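Local atomic coordinates of phycocyanobilin lyase subunit alpha (Nostoc sp. PCC 7120, PDB entry 5N3U), a protein that associates with CpcF to form a lyase that is probably required for attaching the chromophore to the phycocyanin subunit CpcA in the phycobilisome antenna. Residues A133-V138 against Q146-V151; P169-P174 against C180-A185. All coordinates share one frame; numbering follows the deposited sequence.

Interaction 1: A133-V138 against Q146-V151; sequences AQAVQV and QPYEAV
An inverse gamma turn centred on Ala135, in a long loop of this HEAT-repeat protein, rests on the aromatic face of Tyr148, the residue that begins helix 148-157. The alanine methyl does the touching: Ala135 CB lies over the face at its CE2-CZ edge, 3.4 Å from Tyr148 CE2 and equally close to CZ. Beyond the rim, Tyr148 OH runs on beneath the turn and ends 3.4 Å from Ala135 CA. The same hydroxyl lies 3.8 Å from Gln134 O, too long for a hydrogen bond, so the contact is apolar. The turn itself is held by a weak bond of 3.0 Å from Val136 N to Gln134 O. On the other side of the ring, Gln146 CB stands 3.8 Å above the plane toward the rim, so the ring is held between Ala135 on one face and Gln146, just ahead of the helix, on the other. Tyr148 reaches the turn because its CG lies anti to the carbonyl carbon (chi1 -69°). Phe170 meets the Tyr148 ring with the planes at about 30°, on the face that Ala135 covers. With an alanine at Tyr148, a gap would probably open under the Ala135 methyl and Phe170 would lose its aromatic neighbour. Pro147 sits at the N-cap position and packs on Phe102 and Glu106 of helix 102-115, while Leu128 from the loop after helix 121-126 also touches Tyr148.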
ATOM      1  N   ALA A 133     -35.725  -9.514 -18.082  1.00 27.83           N
ATOM      2  CA  ALA A 133     -36.723  -8.433 -18.160  1.00 30.60           C
ATOM      3  C   ALA A 133     -36.889  -7.762 -16.824  1.00 30.66           C
ATOM      4  O   ALA A 133     -37.092  -6.592 -16.793  1.00 29.50           O
ATOM      5  CB  ALA A 133     -38.080  -8.983 -18.608  1.00 34.50           C
ATOM      6  N   GLN A 134     -36.781  -8.499 -15.723  1.00 28.63           N
ATOM      7  CA  GLN A 134     -36.968  -7.901 -14.382  1.00 26.45           C
ATOM      8  C   GLN A 134     -35.693  -7.412 -13.775  1.00 26.72           C
ATOM      9  O   GLN A 134     -35.726  -6.893 -12.672  1.00 25.16           O
ATOM     10  CB  GLN A 134     -37.640  -8.897 -13.466  1.00 29.27           C
ATOM     11  CG  GLN A 134     -39.006  -9.290 -14.086  1.00 41.42           C
ATOM     12  CD  GLN A 134     -40.110  -9.591 -13.096  1.00 42.45           C
ATOM     13  OE1 GLN A 134     -39.926  -9.577 -11.867  1.00 49.45           O
ATOM     14  NE2 GLN A 134     -41.257  -9.901 -13.635  1.00 43.55           N
ATOM     15  N   ALA A 135     -34.565  -7.538 -14.495  1.00 25.14           N
ATOM     16  CA  ALA A 135     -33.247  -7.248 -13.951  1.00 23.87           C
ATOM     17  C   ALA A 135     -32.900  -5.794 -14.175  1.00 26.38           C
ATOM     18  O   ALA A 135     -31.906  -5.455 -14.836  1.00 23.20           O
ATOM     19  CB  ALA A 135     -32.210  -8.187 -14.529  1.00 24.69           C
ATOM     20  N   VAL A 136     -33.704  -4.910 -13.541  1.00 27.86           N
ATOM     21  CA  VAL A 136     -33.654  -3.487 -13.788  1.00 27.52           C
ATOM     22  C   VAL A 136     -32.990  -2.761 -12.628  1.00 29.92           C
ATOM     23  O   VAL A 136     -32.591  -3.363 -11.568  1.00 23.58           O
ATOM     24  CB  VAL A 136     -35.102  -2.875 -14.034  1.00 30.82           C
ATOM     25  CG1 VAL A 136     -35.806  -3.523 -15.223  1.00 32.08           C
ATOM     26  CG2 VAL A 136     -36.000  -2.998 -12.825  1.00 30.08           C
ATOM     27  N   GLN A 137     -32.822  -1.465 -12.829  1.00 26.36           N
ATOM     28  CA  GLN A 137     -32.259  -0.607 -11.822  1.00 29.54           C
ATOM     29  C   GLN A 137     -33.357   0.297 -11.299  1.00 35.73           C
ATOM     30  O   GLN A 137     -33.981   1.006 -12.110  1.00 34.00           O
ATOM     31  CB  GLN A 137     -31.223   0.229 -12.499  1.00 33.75           C
ATOM     32  CG  GLN A 137     -30.563   1.213 -11.566  1.00 34.96           C
ATOM     33  CD  GLN A 137     -29.185   1.564 -11.988  1.00 42.11           C
ATOM     34  OE1 GLN A 137     -28.615   0.958 -12.871  1.00 52.29           O
ATOM     35  NE2 GLN A 137     -28.608   2.503 -11.302  1.00 40.96           N
ATOM     36  N   VAL A 138     -33.576   0.318  -9.989  1.00 34.15           N
ATOM     37  CA  VAL A 138     -34.581   1.280  -9.378  1.00 39.61           C
ATOM     38  C   VAL A 138     -34.007   2.682  -9.284  1.00 38.00           C
ATOM     39  O   VAL A 138     -32.819   2.860  -9.019  1.00 29.47           O
ATOM     40  CB  VAL A 138     -34.960   0.847  -7.962  1.00 38.88           C
ATOM     41  CG1 VAL A 138     -35.724   1.911  -7.177  1.00 41.81           C
ATOM     42  CG2 VAL A 138     -35.787  -0.415  -8.047  1.00 41.51           C
ATOM     43  N   GLN A 146     -31.146  -6.914  -7.997  1.00 21.89           N
ATOM     44  CA  GLN A 146     -30.482  -8.019  -7.316  1.00 20.48           C
ATOM     45  C   GLN A 146     -29.038  -8.010  -7.716  1.00 19.31           C
ATOM     46  O   GLN A 146     -28.663  -7.381  -8.683  1.00 19.23           O
ATOM     47  CB  GLN A 146     -31.137  -9.380  -7.663  1.00 19.89           C
ATOM     48  CG  GLN A 146     -32.599  -9.584  -7.266  1.00 21.43           C
ATOM     49  CD  GLN A 146     -32.735  -9.617  -5.786  1.00 22.43           C
ATOM     50  OE1 GLN A 146     -31.750  -9.652  -5.058  1.00 20.21           O
ATOM     51  NE2 GLN A 146     -33.922  -9.678  -5.326  1.00 22.30           N
ATOM     52  N   PRO A 147     -28.159  -8.630  -6.903  1.00 20.65           N
ATOM     53  CA  PRO A 147     -26.743  -8.661  -7.225  1.00 17.81           C
ATOM     54  C   PRO A 147     -26.514  -9.728  -8.282  1.00 18.18           C
ATOM     55  O   PRO A 147     -26.019 -10.841  -8.007  1.00 18.43           O
ATOM     56  CB  PRO A 147     -26.074  -9.023  -5.883  1.00 18.94           C
ATOM     57  CG  PRO A 147     -27.094  -9.848  -5.187  1.00 17.90           C
ATOM     58  CD  PRO A 147     -28.416  -9.220  -5.578  1.00 19.77           C
ATOM     59  N   TYR A 148     -26.920  -9.423  -9.506  1.00 16.35           N
ATOM     60  CA  TYR A 148     -26.876 -10.462 -10.560  1.00 17.60           C
ATOM     61  C   TYR A 148     -25.486 -10.951 -10.836  1.00 17.22           C
ATOM     62  O   TYR A 148     -25.285 -12.172 -11.058  1.00 17.46           O
ATOM     63  CB  TYR A 148     -27.545  -9.909 -11.855  1.00 17.43           C
ATOM     64  CG  TYR A 148     -29.064  -9.721 -11.695  1.00 18.39           C
ATOM     65  CD1 TYR A 148     -29.910 -10.818 -11.613  1.00 18.99           C
ATOM     66  CD2 TYR A 148     -29.608  -8.467 -11.580  1.00 19.35           C
ATOM     67  CE1 TYR A 148     -31.248 -10.671 -11.524  1.00 21.74           C
ATOM     68  CE2 TYR A 148     -30.953  -8.294 -11.402  1.00 20.93           C
ATOM     69  CZ  TYR A 148     -31.772  -9.365 -11.374  1.00 21.41           C
ATOM     70  OH  TYR A 148     -33.116  -9.243 -11.204  1.00 20.69           O
ATOM     71  N   GLU A 149     -24.517 -10.055 -10.864  1.00 20.18           N
ATOM     72  CA  GLU A 149     -23.173 -10.452 -11.099  1.00 20.32           C
ATOM     73  C   GLU A 149     -22.725 -11.580 -10.178  1.00 23.97           C
ATOM     74  O   GLU A 149     -22.244 -12.624 -10.622  1.00 18.71           O
ATOM     75  CB  GLU A 149     -22.247  -9.233 -11.011  1.00 24.92           C
ATOM     76  CG  GLU A 149     -20.741  -9.512 -11.187  1.00 29.78           C
ATOM     77  CD  GLU A 149     -19.870  -8.219 -11.247  1.00 35.40           C
ATOM     78  OE1 GLU A 149     -20.395  -7.108 -11.032  1.00 35.94           O
ATOM     79  OE2 GLU A 149     -18.670  -8.281 -11.632  1.00 26.48           O
ATOM     80  N   ALA A 150     -22.847 -11.351  -8.863  1.00 18.48           N
ATOM     81  CA  ALA A 150     -22.440 -12.344  -7.854  1.00 19.43           C
ATOM     82  C   ALA A 150     -23.282 -13.544  -7.896  1.00 17.03           C
ATOM     83  O   ALA A 150     -22.776 -14.648  -7.733  1.00 18.60           O
ATOM     84  CB  ALA A 150     -22.551 -11.679  -6.486  1.00 20.53           C
ATOM     85  N   VAL A 151     -24.560 -13.427  -8.162  1.00 15.24           N
ATOM     86  CA  VAL A 151     -25.435 -14.593  -8.185  1.00 17.77           C
ATOM     87  C   VAL A 151     -25.073 -15.540  -9.350  1.00 20.34           C
ATOM     88  O   VAL A 151     -25.025 -16.783  -9.216  1.00 16.80           O
ATOM     89  CB  VAL A 151     -26.929 -14.197  -8.301  1.00 17.98           C
ATOM     90  CG1 VAL A 151     -27.816 -15.355  -8.722  1.00 18.24           C
ATOM     91  CG2 VAL A 151     -27.421 -13.563  -6.971  1.00 18.29           C
TER

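Interaction 2: P169-P174 against C180-A185; sequences PFLEHP and CAAARA
Phe170 and Leu171 belong to the short linker between helices 164-167 and 176-190, where the chain turns round and packs on the side of the helix it is about to form, a compact helix-to-helix connection in this HEAT-repeat solenoid. The centre of the contact is Ala182. Its methyl points at the linker backbone and meets the peptide link itself, with Ala182 CB 3.7 Å from Phe170 C and just as near Leu171 N. Phe170 CB adds a touch at 3.8 Å from Ala182 CB, but the phenyl group beyond it turns off to other neighbours. That departure follows from a CG set anti to the carbonyl carbon and beside the backbone N (chi1 -72°). The Leu171 side chain works mainly through CD2, which meets Ala182 CB as well as Ala183: this methyl slides over the helix backbone, 3.5 Å from Ala183 N, and lies alongside the next methyl at 4.0 Å from Ala183 CB. The small side chains of Ala182 and Ala183 let the two backbones come close, Leu171 CA and Ala182 CA being 5.4 Å apart. Two successive turns keep the linker coiled as it passes: Glu172 N bonds to Pro169 O and His173 N to Phe170 O, while Gln179 NE2 takes up Leu171 O. Around this contact, helix 193-203 supplies Tyr195 and Leu198 against Leu171, with Leu198 also on Ala183. The Phe170 ring reaches Leu152 of helix 148-157. Elsewhere on helix 176-190, Arg184 forms salt bridges to Glu113 of helix 102-115 and Asp217 of helix 208-221.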
ATOM      1  N   PRO A 169     -29.942 -16.293 -20.829  1.00 19.56           N
ATOM      2  CA  PRO A 169     -30.464 -15.002 -21.215  1.00 22.17           C
ATOM      3  C   PRO A 169     -29.677 -13.778 -20.722  1.00 22.70           C
ATOM      4  O   PRO A 169     -29.610 -12.701 -21.361  1.00 21.62           O
ATOM      5  CB  PRO A 169     -31.861 -15.052 -20.627  1.00 24.37           C
ATOM      6  CG  PRO A 169     -32.200 -16.453 -20.632  1.00 25.43           C
ATOM      7  CD  PRO A 169     -30.942 -17.104 -20.190  1.00 21.77           C
ATOM      8  N   PHE A 170     -29.001 -13.913 -19.571  1.00 20.96           N
ATOM      9  CA  PHE A 170     -28.206 -12.807 -19.050  1.00 19.67           C
ATOM     10  C   PHE A 170     -27.015 -12.491 -19.872  1.00 21.51           C
ATOM     11  O   PHE A 170     -26.396 -11.423 -19.706  1.00 21.19           O
ATOM     12  CB  PHE A 170     -27.813 -13.044 -17.563  1.00 20.32           C
ATOM     13  CG  PHE A 170     -29.001 -12.891 -16.609  1.00 20.44           C
ATOM     14  CD1 PHE A 170     -29.898 -13.906 -16.456  1.00 19.53           C
ATOM     15  CD2 PHE A 170     -29.251 -11.680 -15.998  1.00 19.48           C
ATOM     16  CE1 PHE A 170     -31.002 -13.763 -15.621  1.00 24.28           C
ATOM     17  CE2 PHE A 170     -30.358 -11.510 -15.146  1.00 20.40           C
ATOM     18  CZ  PHE A 170     -31.205 -12.550 -14.953  1.00 20.10           C
ATOM     19  N   LEU A 171     -26.670 -13.353 -20.843  1.00 20.80           N
ATOM     20  CA  LEU A 171     -25.619 -12.905 -21.737  1.00 24.01           C
ATOM     21  C   LEU A 171     -25.999 -11.648 -22.527  1.00 25.81           C
ATOM     22  O   LEU A 171     -25.085 -11.016 -23.089  1.00 27.42           O
ATOM     23  CB  LEU A 171     -25.237 -14.008 -22.739  1.00 24.02           C
ATOM     24  CG  LEU A 171     -24.577 -15.259 -22.188  1.00 22.57           C
ATOM     25  CD1 LEU A 171     -24.801 -16.462 -23.123  1.00 25.36           C
ATOM     26  CD2 LEU A 171     -23.064 -15.038 -21.938  1.00 24.26           C
ATOM     27  N   GLU A 172     -27.308 -11.361 -22.664  1.00 24.86           N
ATOM     28  CA  GLU A 172     -27.831 -10.125 -23.344  1.00 29.67           C
ATOM     29  C   GLU A 172     -28.315  -9.055 -22.393  1.00 30.50           C
ATOM     30  O   GLU A 172     -28.917  -8.079 -22.794  1.00 27.57           O
ATOM     31  CB  GLU A 172     -28.951 -10.515 -24.397  1.00 33.57           C
ATOM     32  CG  GLU A 172     -28.326 -11.513 -25.387  1.00 43.32           C
ATOM     33  CD  GLU A 172     -29.180 -11.866 -26.619  1.00 56.01           C
ATOM     34  OE1 GLU A 172     -30.424 -11.748 -26.491  1.00 60.28           O
ATOM     35  OE2 GLU A 172     -28.616 -12.309 -27.685  1.00 54.74           O
ATOM     36  N   HIS A 173     -27.977  -9.191 -21.110  1.00 26.65           N
ATOM     37  CA  HIS A 173     -28.309  -8.111 -20.181  1.00 24.97           C
ATOM     38  C   HIS A 173     -27.615  -6.822 -20.639  1.00 25.22           C
ATOM     39  O   HIS A 173     -26.490  -6.850 -21.120  1.00 25.44           O
ATOM     40  CB  HIS A 173     -27.862  -8.500 -18.747  1.00 24.78           C
ATOM     41  CG  HIS A 173     -28.464  -7.620 -17.700  1.00 23.94           C
ATOM     42  ND1 HIS A 173     -27.961  -6.388 -17.421  1.00 23.89           N
ATOM     43  CD2 HIS A 173     -29.535  -7.775 -16.917  1.00 23.60           C
ATOM     44  CE1 HIS A 173     -28.717  -5.785 -16.512  1.00 22.52           C
ATOM     45  NE2 HIS A 173     -29.671  -6.626 -16.192  1.00 24.77           N
ATOM     46  N   PRO A 174     -28.254  -5.664 -20.461  1.00 26.71           N
ATOM     47  CA  PRO A 174     -27.655  -4.387 -20.868  1.00 29.53           C
ATOM     48  C   PRO A 174     -26.362  -3.986 -20.143  1.00 32.62           C
ATOM     49  O   PRO A 174     -25.578  -3.272 -20.677  1.00 32.22           O
ATOM     50  CB  PRO A 174     -28.706  -3.352 -20.457  1.00 31.75           C
ATOM     51  CG  PRO A 174     -29.963  -4.073 -20.167  1.00 33.11           C
ATOM     52  CD  PRO A 174     -29.674  -5.526 -20.045  1.00 29.81           C
ATOM     53  N   CYS A 180     -20.614 -10.436 -18.504  1.00 19.23           N
ATOM     54  CA  CYS A 180     -19.359 -11.112 -18.206  0.52 20.83           C
ATOM     55  C   CYS A 180     -19.550 -12.247 -17.220  1.00 19.35           C
ATOM     56  O   CYS A 180     -19.029 -13.373 -17.399  1.00 20.23           O
ATOM     57  CB  CYS A 180     -18.379 -10.086 -17.694  0.52 23.10           C
ATOM     58  SG  CYS A 180     -16.691 -10.636 -17.467  0.52 25.29           S
ATOM     59  N   ALA A 181     -20.319 -11.970 -16.137  1.00 19.92           N
ATOM     60  CA  ALA A 181     -20.634 -13.005 -15.209  1.00 18.62           C
ATOM     61  C   ALA A 181     -21.405 -14.168 -15.823  1.00 21.34           C
ATOM     62  O   ALA A 181     -21.160 -15.344 -15.460  1.00 20.31           O
ATOM     63  CB  ALA A 181     -21.345 -12.385 -14.048  1.00 22.58           C
ATOM     64  N   ALA A 182     -22.382 -13.866 -16.722  1.00 19.97           N
ATOM     65  CA  ALA A 182     -23.155 -14.881 -17.390  1.00 20.05           C
ATOM     66  C   ALA A 182     -22.220 -15.707 -18.316  1.00 19.20           C
ATOM     67  O   ALA A 182     -22.325 -16.923 -18.350  1.00 19.91           O
ATOM     68  CB  ALA A 182     -24.272 -14.258 -18.198  1.00 23.64           C
ATOM     69  N   ALA A 183     -21.250 -15.046 -18.946  1.00 20.36           N
ATOM     70  CA  ALA A 183     -20.237 -15.785 -19.771  1.00 19.44           C
ATOM     71  C   ALA A 183     -19.415 -16.715 -18.971  1.00 19.41           C
ATOM     72  O   ALA A 183     -19.262 -17.897 -19.265  1.00 17.57           O
ATOM     73  CB  ALA A 183     -19.379 -14.826 -20.499  1.00 21.14           C
ATOM     74  N   ARG A 184     -18.978 -16.233 -17.809  1.00 19.93           N
ATOM     75  CA  ARG A 184     -18.308 -17.129 -16.895  1.00 21.28           C
ATOM     76  C   ARG A 184     -19.055 -18.276 -16.411  1.00 19.57           C
ATOM     77  O   ARG A 184     -18.574 -19.433 -16.417  1.00 20.35           O
ATOM     78  CB  ARG A 184     -17.771 -16.313 -15.692  1.00 24.71           C
ATOM     79  CG  ARG A 184     -17.101 -17.138 -14.640  1.00 28.16           C
ATOM     80  CD  ARG A 184     -17.144 -16.242 -13.428  1.00 36.26           C
ATOM     81  NE  ARG A 184     -16.270 -16.476 -12.281  1.00 38.73           N
ATOM     82  CZ  ARG A 184     -16.461 -17.321 -11.303  1.00 44.20           C
ATOM     83  NH1 ARG A 184     -17.450 -18.261 -11.306  1.00 47.79           N
ATOM     84  NH2 ARG A 184     -15.559 -17.267 -10.320  1.00 44.08           N
ATOM     85  N   ALA A 185     -20.263 -18.031 -15.965  1.00 19.44           N
ATOM     86  CA  ALA A 185     -21.088 -19.114 -15.524  1.00 19.50           C
ATOM     87  C   ALA A 185     -21.436 -20.102 -16.651  1.00 20.05           C
ATOM     88  O   ALA A 185     -21.383 -21.324 -16.470  1.00 20.00           O
ATOM     89  CB  ALA A 185     -22.346 -18.610 -14.925  1.00 20.20           C
TER

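In the fold
The two contacts follow one another along the chain, interaction 1 closing at the start of helix 148-157 before interaction 2 opens in the linker ahead of helix 176-190. Their centres are about 11 Å apart, on the same side of the chain's centre, and they touch directly. Ala135 O probably accepts a hydrogen bond from His173 NE2 at 2.9 Å, and Phe170 CE2 packs 3.9 Å from Ala135 CB, tying the loop of interaction 1 to the linker of interaction 2. Between the helices, Ala181 CB lies against Glu149 O. Loop and linker thus meet beside the packed helices 148-157 and 176-190, and the two contacts share one buried region of the HEAT-repeat fold.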